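Local coordinates for uncharacterized protein (Bacillus thuringiensis serovar kurstaki, PDB 4XE7) that probably polymerises into actin-like filaments that help segregate plasmid DNA, as a ParM-type member of the bacterial cytoskeleton, at residues 26-29 with 33-36; 295-300 with 305-310. All blocks are in the same frame, centred on the assembly; numbering follows the deposited sequence.

Contact 1: 26-29 with 33-36; sequences FLNE and IESF
F26 and E34 form an antiparallel hydrogen-bonded pair close to the turn of a beta hairpin, their CA atoms 5.3 Å apart. F26 N gives its hydrogen to E34 O at 2.8 Å, and E34 N returns a bond to F26 O at 2.7 Å. One step nearer the turn, L27 and I33 make the non-hydrogen-bonded pair, and the CA of I33 adds a CH...O contact to the carbonyl oxygen of F26.

Above this backbone the ring of F26 and the chain of E34 run side by side in the same direction. With CG lodged between the backbone N and the carbonyl carbon (chi1 65°), the ring of F26 swings over the partner strand, where CB of E34 sits over one face, 4.0 Å from the ring centroid, in a CH-pi contact. The extended glutamate then carries its carboxylate beyond the ring to N28, whose ND2 donates to OE1 of E34 at 2.7 Å in the amide plane. The amide of N28 and the carboxylate of E34 are turned 77° from each other; the N-H meets OE1 almost along its C-O axis, and the bond is nearly straight. N28 OD1 accepts from N32 N, which ties the same side chain into the turn, while E34 OE2 has a salt bridge to R140, so each carboxylate oxygen has its own partner. CE2 of F26 also reaches CE1 of F36 at 3.9 Å. On the other face, CD2 of L27 touches CG1 of I33.

The hairpin of strands 21-27 and 33-45 belongs to the large mixed sheet. Helix 123-140 packs on the face bearing F26 and F36, through V136, A137 and R140; on the opposite face L27 and I33 meet L408 of helix 402-418 and I213 of strand 211-214.

Contact 2: 295-300 with 305-310; sequences SPFKTR and QRLVMP
R306 and L307, consecutive on helix 300-317, meet the ring of F297 in the loop that leads into that same helix. R306 comes first. Its chain bends at chi3 (66°) and brings the guanidinium back to the loop, where NH1 lies 3.3 Å from CD1 of F297. Ring and guanidinium are not stacked flat, for their planes are 43° apart; CE1 of F297 lies over one guanidinium face, offset toward its rim. The carbonyl oxygen of P296 lies at the edge of the guanidinium, near its plane, 3.9 Å from NH2, too long for a hydrogen bond. The charge is met by D302, one helical turn earlier, whose OD2 makes a salt bridge to NH1 and also accepts from K298 N.

L307 follows, crossing F297 at about a right angle. Its CB touches CZ of F297 at 4.0 Å, and CD2 approaches the same ring atom. V327 touches both F297 and L307, and L272 of helix 265-279 also packs on the phenylalanine.

No hydrogen bond joins the two segments directly. The buried F297 ring is held by apolar contact with L307 and by R306 lying against it; D302 probably fixes that guanidinium and ties it to the loop backbone just before the N-cap T299.

Contact 1 closes before contact 2 opens along the chain, and both join parts of the chain close in sequence: a beta hairpin paired by backbone hydrogen bonds, and a helix packed against the loop that precedes it. They lie about 27 Å apart between centres and about 13 Å between nearest atoms, so they do not touch. Contact 1 is the more central, its centre about 13 Å from the centre of the chain, against about 20 Å for contact 2. In both, a phenylalanine lies beside a charged side chain whose charge is paired outside the contact, by R140 in one and D302 in the other. The structure is the apo form, so no nucleotide is present from which to measure either contact.

Contact 1: 26-29 with 33-36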
ATOM      1  N   PHE A  26     -11.058   1.797   3.069  1.00 21.06           N
ATOM      2  CA  PHE A  26     -12.462   2.146   3.289  1.00 18.14           C
ATOM      3  C   PHE A  26     -12.919   1.714   4.665  1.00 18.16           C
ATOM      4  O   PHE A  26     -12.227   0.968   5.357  1.00 20.88           O
ATOM      5  CB  PHE A  26     -13.362   1.518   2.214  1.00 19.27           C
ATOM      6  CG  PHE A  26     -13.394   0.014   2.245  1.00 19.33           C
ATOM      7  CD1 PHE A  26     -14.459  -0.665   2.822  1.00 31.62           C
ATOM      8  CD2 PHE A  26     -12.355  -0.723   1.701  1.00 21.22           C
ATOM      9  CE1 PHE A  26     -14.496  -2.064   2.852  1.00 20.87           C
ATOM     10  CE2 PHE A  26     -12.381  -2.122   1.735  1.00 20.57           C
ATOM     11  CZ  PHE A  26     -13.453  -2.783   2.306  1.00 23.66           C
ATOM     12  N   LEU A  27     -14.086   2.191   5.077  1.00 23.86           N
ATOM     13  CA  LEU A  27     -14.639   1.755   6.350  1.00 19.87           C
ATOM     14  C   LEU A  27     -15.552   0.562   6.113  1.00 20.26           C
ATOM     15  O   LEU A  27     -16.480   0.617   5.304  1.00 19.25           O
ATOM     16  CB  LEU A  27     -15.378   2.894   7.045  1.00 19.89           C
ATOM     17  CG  LEU A  27     -14.445   4.039   7.461  1.00 30.16           C
ATOM     18  CD1 LEU A  27     -15.225   5.191   8.100  1.00 31.99           C
ATOM     19  CD2 LEU A  27     -13.355   3.516   8.431  1.00 21.59           C
ATOM     20  N   ASN A  28     -15.263  -0.542   6.795  1.00 19.02           N
ATOM     21  CA  ASN A  28     -16.034  -1.745   6.564  1.00 21.75           C
ATOM     22  C   ASN A  28     -17.251  -1.732   7.484  1.00 18.82           C
ATOM     23  O   ASN A  28     -17.602  -0.684   8.041  1.00 17.99           O
ATOM     24  CB  ASN A  28     -15.167  -2.999   6.752  1.00 26.11           C
ATOM     25  CG  ASN A  28     -14.571  -3.112   8.158  1.00 27.08           C
ATOM     26  OD1 ASN A  28     -15.059  -2.503   9.115  1.00 21.26           O
ATOM     27  ND2 ASN A  28     -13.514  -3.919   8.282  1.00 23.32           N
ATOM     28  N   GLU A  29     -17.917  -2.868   7.654  1.00 24.69           N
ATOM     29  CA  GLU A  29     -19.155  -2.830   8.434  1.00 27.66           C
ATOM     30  C   GLU A  29     -18.923  -2.675   9.944  1.00 25.20           C
ATOM     31  O   GLU A  29     -19.799  -2.213  10.666  1.00 21.27           O
ATOM     32  CB  GLU A  29     -19.995  -4.062   8.133  1.00 26.54           C
ATOM     33  CG  GLU A  29     -20.565  -4.011   6.724  1.00 28.48           C
ATOM     34  CD  GLU A  29     -21.286  -5.276   6.349  1.00 44.06           C
ATOM     35  OE1 GLU A  29     -20.603  -6.304   6.138  1.00 46.73           O
ATOM     36  OE2 GLU A  29     -22.533  -5.235   6.271  1.00 46.58           O
ATOM     37  N   ILE A  33     -10.964   0.603   9.378  1.00 17.93           N
ATOM     38  CA  ILE A  33     -10.324   0.854   8.087  1.00 21.44           C
ATOM     39  C   ILE A  33      -9.862  -0.459   7.485  1.00 23.26           C
ATOM     40  O   ILE A  33      -9.115  -1.188   8.115  1.00 22.72           O
ATOM     41  CB  ILE A  33      -9.117   1.818   8.218  1.00 19.45           C
ATOM     42  CG1 ILE A  33      -9.590   3.141   8.824  1.00 22.46           C
ATOM     43  CG2 ILE A  33      -8.443   2.042   6.837  1.00 21.90           C
ATOM     44  CD1 ILE A  33      -8.502   4.147   9.056  1.00 23.52           C
ATOM     45  N   GLU A  34     -10.326  -0.751   6.273  1.00 20.57           N
ATOM     46  CA  GLU A  34      -9.932  -1.945   5.532  1.00 24.79           C
ATOM     47  C   GLU A  34      -9.244  -1.527   4.222  1.00 28.70           C
ATOM     48  O   GLU A  34      -9.710  -0.625   3.532  1.00 21.92           O
ATOM     49  CB  GLU A  34     -11.165  -2.820   5.263  1.00 19.84           C
ATOM     50  CG  GLU A  34     -10.869  -4.190   4.713  1.00 27.93           C
ATOM     51  CD  GLU A  34     -12.034  -5.159   4.900  1.00 29.69           C
ATOM     52  OE1 GLU A  34     -12.635  -5.156   5.994  1.00 27.99           O
ATOM     53  OE2 GLU A  34     -12.367  -5.898   3.950  1.00 30.57           O
ATOM     54  N   SER A  35      -8.126  -2.162   3.894  1.00 20.50           N
ATOM     55  CA  SER A  35      -7.337  -1.760   2.726  1.00 21.17           C
ATOM     56  C   SER A  35      -6.880  -2.935   1.891  1.00 26.63           C
ATOM     57  O   SER A  35      -6.574  -4.022   2.423  1.00 20.63           O
ATOM     58  CB  SER A  35      -6.100  -0.968   3.148  1.00 16.91           C
ATOM     59  OG  SER A  35      -6.461   0.210   3.835  1.00 23.32           O
ATOM     60  N   PHE A  36      -6.838  -2.709   0.579  1.00 23.50           N
ATOM     61  CA  PHE A  36      -6.165  -3.622  -0.339  1.00 21.86           C
ATOM     62  C   PHE A  36      -5.636  -2.856  -1.552  1.00 29.20           C
ATOM     63  O   PHE A  36      -5.937  -1.669  -1.746  1.00 20.23           O
ATOM     64  CB  PHE A  36      -7.092  -4.760  -0.774  1.00 26.84           C
ATOM     65  CG  PHE A  36      -8.343  -4.307  -1.484  1.00 24.49           C
ATOM     66  CD1 PHE A  36      -9.520  -4.097  -0.776  1.00 18.16           C
ATOM     67  CD2 PHE A  36      -8.345  -4.104  -2.862  1.00 21.82           C
ATOM     68  CE1 PHE A  36     -10.676  -3.686  -1.425  1.00 24.98           C
ATOM     69  CE2 PHE A  36      -9.506  -3.710  -3.528  1.00 17.19           C
ATOM     70  CZ  PHE A  36     -10.667  -3.484  -2.797  1.00 23.63           C
TER

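Contact 2: 295-300 with 305-310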
ATOM      1  N   SER A 295      18.545 -23.069   0.328  1.00 24.79           N
ATOM      2  CA  SER A 295      18.609 -22.227   1.516  1.00 25.11           C
ATOM      3  C   SER A 295      17.221 -22.118   2.142  1.00 24.77           C
ATOM      4  O   SER A 295      16.235 -22.391   1.480  1.00 22.05           O
ATOM      5  CB  SER A 295      19.150 -20.841   1.152  1.00 28.03           C
ATOM      6  OG  SER A 295      18.219 -20.127   0.364  1.00 33.07           O
ATOM      7  N   PRO A 296      17.140 -21.729   3.426  1.00 23.94           N
ATOM      8  CA  PRO A 296      15.834 -21.842   4.089  1.00 17.31           C
ATOM      9  C   PRO A 296      14.753 -20.832   3.667  1.00 29.74           C
ATOM     10  O   PRO A 296      13.598 -21.057   4.030  1.00 29.72           O
ATOM     11  CB  PRO A 296      16.179 -21.661   5.573  1.00 25.12           C
ATOM     12  CG  PRO A 296      17.524 -20.988   5.595  1.00 27.35           C
ATOM     13  CD  PRO A 296      18.237 -21.474   4.379  1.00 23.60           C
ATOM     14  N   PHE A 297      15.093 -19.767   2.934  1.00 26.30           N
ATOM     15  CA  PHE A 297      14.083 -18.790   2.506  1.00 17.79           C
ATOM     16  C   PHE A 297      14.075 -18.628   0.995  1.00 29.23           C
ATOM     17  O   PHE A 297      15.114 -18.727   0.363  1.00 24.43           O
ATOM     18  CB  PHE A 297      14.319 -17.416   3.168  1.00 21.97           C
ATOM     19  CG  PHE A 297      14.106 -17.432   4.641  1.00 19.24           C
ATOM     20  CD1 PHE A 297      12.826 -17.344   5.162  1.00 22.02           C
ATOM     21  CD2 PHE A 297      15.164 -17.615   5.495  1.00 17.85           C
ATOM     22  CE1 PHE A 297      12.613 -17.397   6.519  1.00 28.48           C
ATOM     23  CE2 PHE A 297      14.962 -17.667   6.848  1.00 21.91           C
ATOM     24  CZ  PHE A 297      13.682 -17.563   7.364  1.00 22.42           C
ATOM     25  N   LYS A 298      12.896 -18.357   0.440  1.00 31.17           N
ATOM     26  CA  LYS A 298      12.692 -18.246  -1.001  1.00 36.57           C
ATOM     27  C   LYS A 298      13.125 -16.901  -1.558  1.00 27.33           C
ATOM     28  O   LYS A 298      13.807 -16.822  -2.582  1.00 28.23           O
ATOM     29  CB  LYS A 298      11.212 -18.462  -1.332  1.00 51.12           C
ATOM     30  CG  LYS A 298      10.793 -19.915  -1.500  1.00 54.70           C
ATOM     31  CD  LYS A 298      11.929 -20.784  -2.025  1.00 62.33           C
ATOM     32  CE  LYS A 298      11.513 -21.486  -3.323  1.00 67.40           C
ATOM     33  NZ  LYS A 298      10.232 -22.251  -3.191  1.00 63.76           N
ATOM     34  N   THR A 299      12.699 -15.845  -0.881  1.00 22.08           N
ATOM     35  CA  THR A 299      12.876 -14.474  -1.345  1.00 26.54           C
ATOM     36  C   THR A 299      13.088 -13.601  -0.122  1.00 20.51           C
ATOM     37  O   THR A 299      12.926 -14.081   1.010  1.00 23.98           O
ATOM     38  CB  THR A 299      11.646 -13.950  -2.115  1.00 32.66           C
ATOM     39  OG1 THR A 299      10.526 -13.905  -1.218  1.00 35.15           O
ATOM     40  CG2 THR A 299      11.309 -14.832  -3.318  1.00 31.03           C
ATOM     41  N   ARG A 300      13.410 -12.327  -0.334  1.00 27.25           N
ATOM     42  CA  ARG A 300      13.522 -11.380   0.771  1.00 28.90           C
ATOM     43  C   ARG A 300      12.171 -11.200   1.440  1.00 33.15           C
ATOM     44  O   ARG A 300      12.087 -10.976   2.651  1.00 22.64           O
ATOM     45  CB  ARG A 300      14.040 -10.024   0.299  1.00 25.73           C
ATOM     46  CG  ARG A 300      15.327 -10.089  -0.505  1.00 29.86           C
ATOM     47  CD  ARG A 300      15.734  -8.694  -0.964  1.00 25.23           C
ATOM     48  NE  ARG A 300      16.977  -8.709  -1.728  1.00 27.87           N
ATOM     49  CZ  ARG A 300      17.084  -8.314  -2.993  1.00 29.97           C
ATOM     50  NH1 ARG A 300      16.022  -7.855  -3.642  1.00 23.79           N
ATOM     51  NH2 ARG A 300      18.259  -8.362  -3.607  1.00 27.40           N
ATOM     52  N   GLN A 305       8.189 -11.693   5.797  1.00 22.28           N
ATOM     53  CA  GLN A 305       6.858 -12.087   6.265  1.00 25.22           C
ATOM     54  C   GLN A 305       6.900 -13.196   7.318  1.00 25.70           C
ATOM     55  O   GLN A 305       6.168 -13.131   8.306  1.00 29.62           O
ATOM     56  CB  GLN A 305       5.972 -12.535   5.094  1.00 28.19           C
ATOM     57  CG  GLN A 305       5.675 -11.437   4.068  1.00 44.74           C
ATOM     58  CD  GLN A 305       5.168 -10.139   4.698  1.00 60.18           C
ATOM     59  OE1 GLN A 305       5.736  -9.062   4.486  1.00 59.90           O
ATOM     60  NE2 GLN A 305       4.092 -10.239   5.472  1.00 68.10           N
ATOM     61  N   ARG A 306       7.734 -14.215   7.110  1.00 23.04           N
ATOM     62  CA  ARG A 306       7.740 -15.379   8.014  1.00 23.53           C
ATOM     63  C   ARG A 306       8.601 -15.202   9.271  1.00 27.98           C
ATOM     64  O   ARG A 306       8.184 -15.573  10.371  1.00 27.69           O
ATOM     65  CB  ARG A 306       8.210 -16.638   7.269  1.00 26.43           C
ATOM     66  CG  ARG A 306       7.109 -17.362   6.522  1.00 28.37           C
ATOM     67  CD  ARG A 306       7.686 -18.227   5.428  1.00 34.84           C
ATOM     68  NE  ARG A 306       8.476 -19.313   5.978  1.00 50.19           N
ATOM     69  CZ  ARG A 306       9.645 -19.704   5.492  1.00 50.82           C
ATOM     70  NH1 ARG A 306      10.165 -19.101   4.435  1.00 40.00           N
ATOM     71  NH2 ARG A 306      10.290 -20.706   6.064  1.00 58.93           N
ATOM     72  N   LEU A 307       9.806 -14.665   9.104  1.00 27.00           N
ATOM     73  CA  LEU A 307      10.734 -14.551  10.223  1.00 21.48           C
ATOM     74  C   LEU A 307      10.645 -13.212  10.952  1.00 23.36           C
ATOM     75  O   LEU A 307      10.490 -13.184  12.179  1.00 28.01           O
ATOM     76  CB  LEU A 307      12.181 -14.767   9.753  1.00 28.05           C
ATOM     77  CG  LEU A 307      13.238 -14.797  10.874  1.00 29.94           C
ATOM     78  CD1 LEU A 307      12.959 -15.935  11.854  1.00 23.04           C
ATOM     79  CD2 LEU A 307      14.651 -14.929  10.318  1.00 21.34           C
ATOM     80  N   VAL A 308      10.746 -12.103  10.213  1.00 13.77           N
ATOM     81  CA  VAL A 308      10.929 -10.792  10.847  1.00 20.92           C
ATOM     82  C   VAL A 308       9.652 -10.190  11.435  1.00 22.80           C
ATOM     83  O   VAL A 308       9.653  -9.754  12.590  1.00 22.28           O
ATOM     84  CB  VAL A 308      11.527  -9.781   9.855  1.00 27.14           C
ATOM     85  CG1 VAL A 308      11.402  -8.327  10.383  1.00 12.82           C
ATOM     86  CG2 VAL A 308      12.980 -10.148   9.537  1.00 28.21           C
ATOM     87  N   MET A 309       8.579 -10.168  10.643  1.00 24.92           N
ATOM     88  CA  MET A 309       7.363  -9.429  11.003  1.00 22.66           C
ATOM     89  C   MET A 309       6.719  -9.882  12.318  1.00 26.05           C
ATOM     90  O   MET A 309       6.316  -9.029  13.097  1.00 22.89           O
ATOM     91  CB  MET A 309       6.313  -9.502   9.878  1.00 22.12           C
ATOM     92  CG  MET A 309       6.426  -8.406   8.825  1.00 29.74           C
ATOM     93  SD  MET A 309       6.646  -6.735   9.514  1.00 41.29           S
ATOM     94  CE  MET A 309       8.216  -6.337   8.773  1.00 61.56           C
ATOM     95  N   PRO A 310       6.603 -11.206  12.567  1.00 28.66           N
ATOM     96  CA  PRO A 310       6.015 -11.583  13.861  1.00 31.86           C
ATOM     97  C   PRO A 310       6.776 -11.015  15.058  1.00 25.83           C
ATOM     98  O   PRO A 310       6.156 -10.539  16.005  1.00 29.38           O
ATOM     99  CB  PRO A 310       6.086 -13.120  13.843  1.00 34.88           C
ATOM    100  CG  PRO A 310       5.987 -13.463  12.384  1.00 28.87           C
ATOM    101  CD  PRO A 310       6.807 -12.388  11.704  1.00 26.23           C
TER